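PDB 3L6D: putative oxidoreductase from Pseudomonas putida, which probably acts as an NADP-dependent oxidoreductase, pairing a Rossmann-type nucleotide-binding domain with a helical domain like that of reductive aminases. Local coordinates for residues 185-188 against 189-193; 239-242 against 243-246. All blocks are in the same frame, centred on the assembly; numbering follows the deposited sequence.

Contact 1 (185-188 against 189-193); sequences AAMV and TFFEA
The carbonyl oxygen of Ala186 is shared between two donors one turn further along the helix. Thr189 OG1 gives it a bond of 2.7 Å from OG1 to Ala186 O, and Phe190 N adds a longer one, 3.3 Å from N to that oxygen, both approaching from the same face of the carbonyl plane. Thr189 can do this because its hydroxyl sits between its own backbone N and carbonyl carbon (chi1 67°), folded back over the preceding turn. Phe191 has CG beside its backbone N (chi1 -52°), which swings the ring back over Met187; Met187 O lies 3.4 Å from the ring plane, above its centre. The selenomethionine side chain runs alongside the ring, its CE 4.1 Å from Phe191 CZ. A serine in place of Phe191 would probably leave the Met187 methyl without its aromatic neighbour and the Met187 carbonyl without its cover. Further out, His182 of the second subunit bonds Thr189 OG1, and Glu192 turns its carboxylate to the backbone N atoms of Val265 and Phe266. These are the i to i+4 bonds of alpha-helix 169-199, joined by a threonine hydroxyl bonded to the i-3 carbonyl where the second subunit packs.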
loop_
_atom_site.group_PDB
_atom_site.type_symbol
_atom_site.label_atom_id
_atom_site.label_comp_id
_atom_site.label_asym_id
_atom_site.label_seq_id
_atom_site.Cartn_x
_atom_site.Cartn_y
_atom_site.Cartn_z
ATOM N N ALA B 185 6.306 -5.737 -2.687
ATOM C CA ALA B 185 5.507 -6.621 -1.846
ATOM C C ALA B 185 4.060 -6.129 -1.698
ATOM O O ALA B 185 3.126 -6.919 -1.737
ATOM C CB ALA B 185 6.151 -6.816 -0.479
ATOM N N ALA B 186 3.899 -4.823 -1.532
ATOM C CA ALA B 186 2.569 -4.205 -1.397
ATOM C C ALA B 186 1.737 -4.504 -2.635
ATOM O O ALA B 186 0.577 -4.899 -2.517
ATOM C CB ALA B 186 2.702 -2.713 -1.181
HETATM N N MSE B 187 2.324 -4.354 -3.814
HETATM C CA MSE B 187 1.634 -4.728 -5.055
HETATM C C MSE B 187 1.201 -6.181 -5.081
HETATM O O MSE B 187 0.054 -6.485 -5.468
HETATM C CB MSE B 187 2.522 -4.448 -6.273
HETATM C CG MSE B 187 2.869 -2.966 -6.425
HETATM SE SE MSE B 187 4.184 -2.720 -7.862
HETATM C CE MSE B 187 3.436 -3.825 -9.272
ATOM N N VAL B 188 2.118 -7.078 -4.712
ATOM C CA VAL B 188 1.819 -8.498 -4.749
ATOM C C VAL B 188 0.708 -8.899 -3.725
ATOM O O VAL B 188 -0.130 -9.745 -4.043
ATOM C CB VAL B 188 3.105 -9.336 -4.655
ATOM C CG1 VAL B 188 2.787 -10.817 -4.481
ATOM C CG2 VAL B 188 3.985 -9.085 -5.913
ATOM N N THR B 189 0.669 -8.259 -2.547
ATOM C CA THR B 189 -0.408 -8.533 -1.583
ATOM C C THR B 189 -1.741 -8.206 -2.215
ATOM O O THR B 189 -2.741 -8.899 -1.971
ATOM C CB THR B 189 -0.307 -7.745 -0.225
ATOM O OG1 THR B 189 -0.494 -6.334 -0.447
ATOM C CG2 THR B 189 1.022 -8.016 0.499
ATOM N N PHE B 190 -1.747 -7.175 -3.054
ATOM C CA PHE B 190 -2.962 -6.818 -3.748
ATOM C C PHE B 190 -3.356 -7.891 -4.776
ATOM O O PHE B 190 -4.514 -8.314 -4.801
ATOM C CB PHE B 190 -2.852 -5.405 -4.358
ATOM C CG PHE B 190 -4.092 -4.952 -5.056
ATOM C CD1 PHE B 190 -5.118 -4.331 -4.346
ATOM C CD2 PHE B 190 -4.240 -5.141 -6.445
ATOM C CE1 PHE B 190 -6.283 -3.920 -4.995
ATOM C CE2 PHE B 190 -5.409 -4.724 -7.113
ATOM C CZ PHE B 190 -6.436 -4.118 -6.384
ATOM N N PHE B 191 -2.401 -8.338 -5.615
ATOM C CA PHE B 191 -2.647 -9.432 -6.563
ATOM C C PHE B 191 -3.151 -10.678 -5.875
ATOM O O PHE B 191 -4.105 -11.305 -6.352
ATOM C CB PHE B 191 -1.414 -9.731 -7.472
ATOM C CG PHE B 191 -0.876 -8.529 -8.170
ATOM C CD1 PHE B 191 -1.730 -7.526 -8.631
ATOM C CD2 PHE B 191 0.500 -8.373 -8.364
ATOM C CE1 PHE B 191 -1.227 -6.393 -9.278
ATOM C CE2 PHE B 191 1.010 -7.245 -9.011
ATOM C CZ PHE B 191 0.152 -6.259 -9.474
ATOM N N GLU B 192 -2.530 -11.028 -4.751
ATOM C CA GLU B 192 -2.930 -12.218 -3.985
ATOM C C GLU B 192 -4.394 -12.130 -3.461
ATOM O O GLU B 192 -5.142 -13.100 -3.541
ATOM C CB GLU B 192 -1.916 -12.525 -2.849
ATOM C CG GLU B 192 -2.277 -13.746 -1.968
ATOM C CD GLU B 192 -1.278 -14.049 -0.852
ATOM O OE1 GLU B 192 -0.263 -14.743 -1.114
ATOM O OE2 GLU B 192 -1.521 -13.644 0.301
ATOM N N ALA B 193 -4.783 -10.960 -2.948
ATOM C CA ALA B 193 -6.118 -10.778 -2.360
ATOM C C ALA B 193 -7.170 -10.775 -3.443
ATOM O O ALA B 193 -8.205 -11.436 -3.306
ATOM C CB ALA B 193 -6.182 -9.495 -1.512
#

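Contact 2 (239-242 against 243-246); sequences QARL and DVHA
Arg241, the N-cap residue of helix 242-259, reaches forward along its first turn to Asp243. Its CB lies 3.4 Å from Asp243 OD2 and also meets Val244 CG2, the arginine and valine side chains crossing at about a right angle; CG and CD run on past the same oxygen. The chain bends at chi3 (54°), bringing the guanidinium edge onto the carboxylate. NE bonds Asp243 OD2 at 2.8 Å, on the syn side of that oxygen, and NH2 meets Asp243 OD1 in a very short salt bridge. The two flat groups are nearly coplanar, 17° apart, which suits a two-pronged pairing. Asp243 OD2 also takes a weak bond from Val244 N. At the backbone of Arg241, the carbonyl oxygen accepts from His245 twice, from N at 3.2 Å and from ND1 at 2.8 Å, the donors arriving from opposite faces of the carbonyl plane. The imidazole meets this oxygen at its edge, and its CE1 touches Ala240 CB at 3.4 Å. The other ring nitrogen, NE2, is bonded to Tyr130 OH of the second subunit. The whole is a helix N-terminus: the first main-chain i to i+4 bonds, with side chains bonding back to the cap region.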
loop_
_atom_site.group_PDB
_atom_site.type_symbol
_atom_site.label_atom_id
_atom_site.label_comp_id
_atom_site.label_asym_id
_atom_site.label_seq_id
_atom_site.Cartn_x
_atom_site.Cartn_y
_atom_site.Cartn_z
ATOM N N GLN B 239 -4.640 1.948 20.913
ATOM C CA GLN B 239 -5.594 1.786 19.813
ATOM C C GLN B 239 -5.688 0.485 18.958
ATOM O O GLN B 239 -6.756 0.069 18.553
ATOM C CB GLN B 239 -5.467 3.007 18.920
ATOM C CG GLN B 239 -6.357 3.019 17.727
ATOM C CD GLN B 239 -6.920 4.390 17.446
ATOM O OE1 GLN B 239 -7.996 4.532 16.934
ATOM N NE2 GLN B 239 -6.161 5.399 17.781
ATOM N N ALA B 240 -4.541 -0.087 18.646
ATOM C CA ALA B 240 -4.406 -1.207 17.766
ATOM C C ALA B 240 -3.492 -2.268 18.325
ATOM O O ALA B 240 -2.381 -2.351 17.897
ATOM C CB ALA B 240 -3.904 -0.737 16.474
ATOM N N ARG B 241 -3.934 -3.052 19.284
ATOM C CA ARG B 241 -3.069 -4.036 19.891
ATOM C C ARG B 241 -2.563 -5.076 18.934
ATOM O O ARG B 241 -3.273 -5.582 18.136
ATOM C CB ARG B 241 -3.782 -4.738 21.040
ATOM C CG ARG B 241 -3.971 -3.879 22.233
ATOM C CD ARG B 241 -4.641 -4.612 23.354
ATOM N NE ARG B 241 -3.958 -5.833 23.703
ATOM C CZ ARG B 241 -3.472 -6.076 24.898
ATOM N NH1 ARG B 241 -3.580 -5.163 25.841
ATOM N NH2 ARG B 241 -2.872 -7.218 25.145
ATOM N N LEU B 242 -1.311 -5.416 19.070
ATOM C CA LEU B 242 -0.731 -6.460 18.251
ATOM C C LEU B 242 -1.431 -7.817 18.462
ATOM O O LEU B 242 -1.703 -8.508 17.476
ATOM C CB LEU B 242 0.776 -6.545 18.477
ATOM C CG LEU B 242 1.551 -7.396 17.478
ATOM C CD1 LEU B 242 2.843 -6.720 17.140
ATOM C CD2 LEU B 242 1.787 -8.797 18.065
ATOM N N ASP B 243 -1.734 -8.192 19.706
ATOM C CA ASP B 243 -2.344 -9.506 19.941
ATOM C C ASP B 243 -3.735 -9.634 19.337
ATOM O O ASP B 243 -4.063 -10.668 18.796
ATOM C CB ASP B 243 -2.333 -9.958 21.422
ATOM C CG ASP B 243 -2.990 -8.963 22.377
ATOM O OD1 ASP B 243 -2.780 -9.148 23.586
ATOM O OD2 ASP B 243 -3.692 -8.011 21.970
ATOM N N VAL B 244 -4.515 -8.558 19.422
ATOM C CA VAL B 244 -5.810 -8.435 18.745
ATOM C C VAL B 244 -5.684 -8.607 17.222
ATOM O O VAL B 244 -6.472 -9.329 16.592
ATOM C CB VAL B 244 -6.474 -7.060 19.090
ATOM C CG1 VAL B 244 -7.762 -6.873 18.318
ATOM C CG2 VAL B 244 -6.727 -6.967 20.614
ATOM N N HIS B 245 -4.675 -7.970 16.632
ATOM C CA HIS B 245 -4.407 -8.156 15.205
ATOM C C HIS B 245 -4.018 -9.590 14.901
ATOM O O HIS B 245 -4.491 -10.159 13.917
ATOM C CB HIS B 245 -3.330 -7.183 14.684
ATOM C CG HIS B 245 -3.821 -5.781 14.472
ATOM N ND1 HIS B 245 -4.098 -4.923 15.513
ATOM C CD2 HIS B 245 -4.071 -5.084 13.337
ATOM C CE1 HIS B 245 -4.496 -3.758 15.031
ATOM N NE2 HIS B 245 -4.488 -3.828 13.711
ATOM N N ALA B 246 -3.178 -10.191 15.739
ATOM C CA ALA B 246 -2.814 -11.606 15.538
ATOM C C ALA B 246 -4.066 -12.477 15.441
ATOM O O ALA B 246 -4.155 -13.367 14.565
ATOM C CB ALA B 246 -1.891 -12.100 16.633
#

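Both contacts belong to the helical C-terminal domain and show how one local i to i+4 pattern changes chemistry with its place in a helix. Contact 1 lies mid-helix in 169-199 and is wholly buried, rich in apolar side chains; its one acid is met by backbone N-H groups, whereas that of contact 2 is paired with an arginine. Contact 2 stands where a loop enters helix 242-259 and is only partly buried, and a histidine ties the cap to the dimer partner. Their centres are about 22 Å apart and they do not touch, yet both pack against helix 264-281 and meet the second subunit. Tyr130 appears in each setting, against Met187 within the chain and, from the other subunit, at His245.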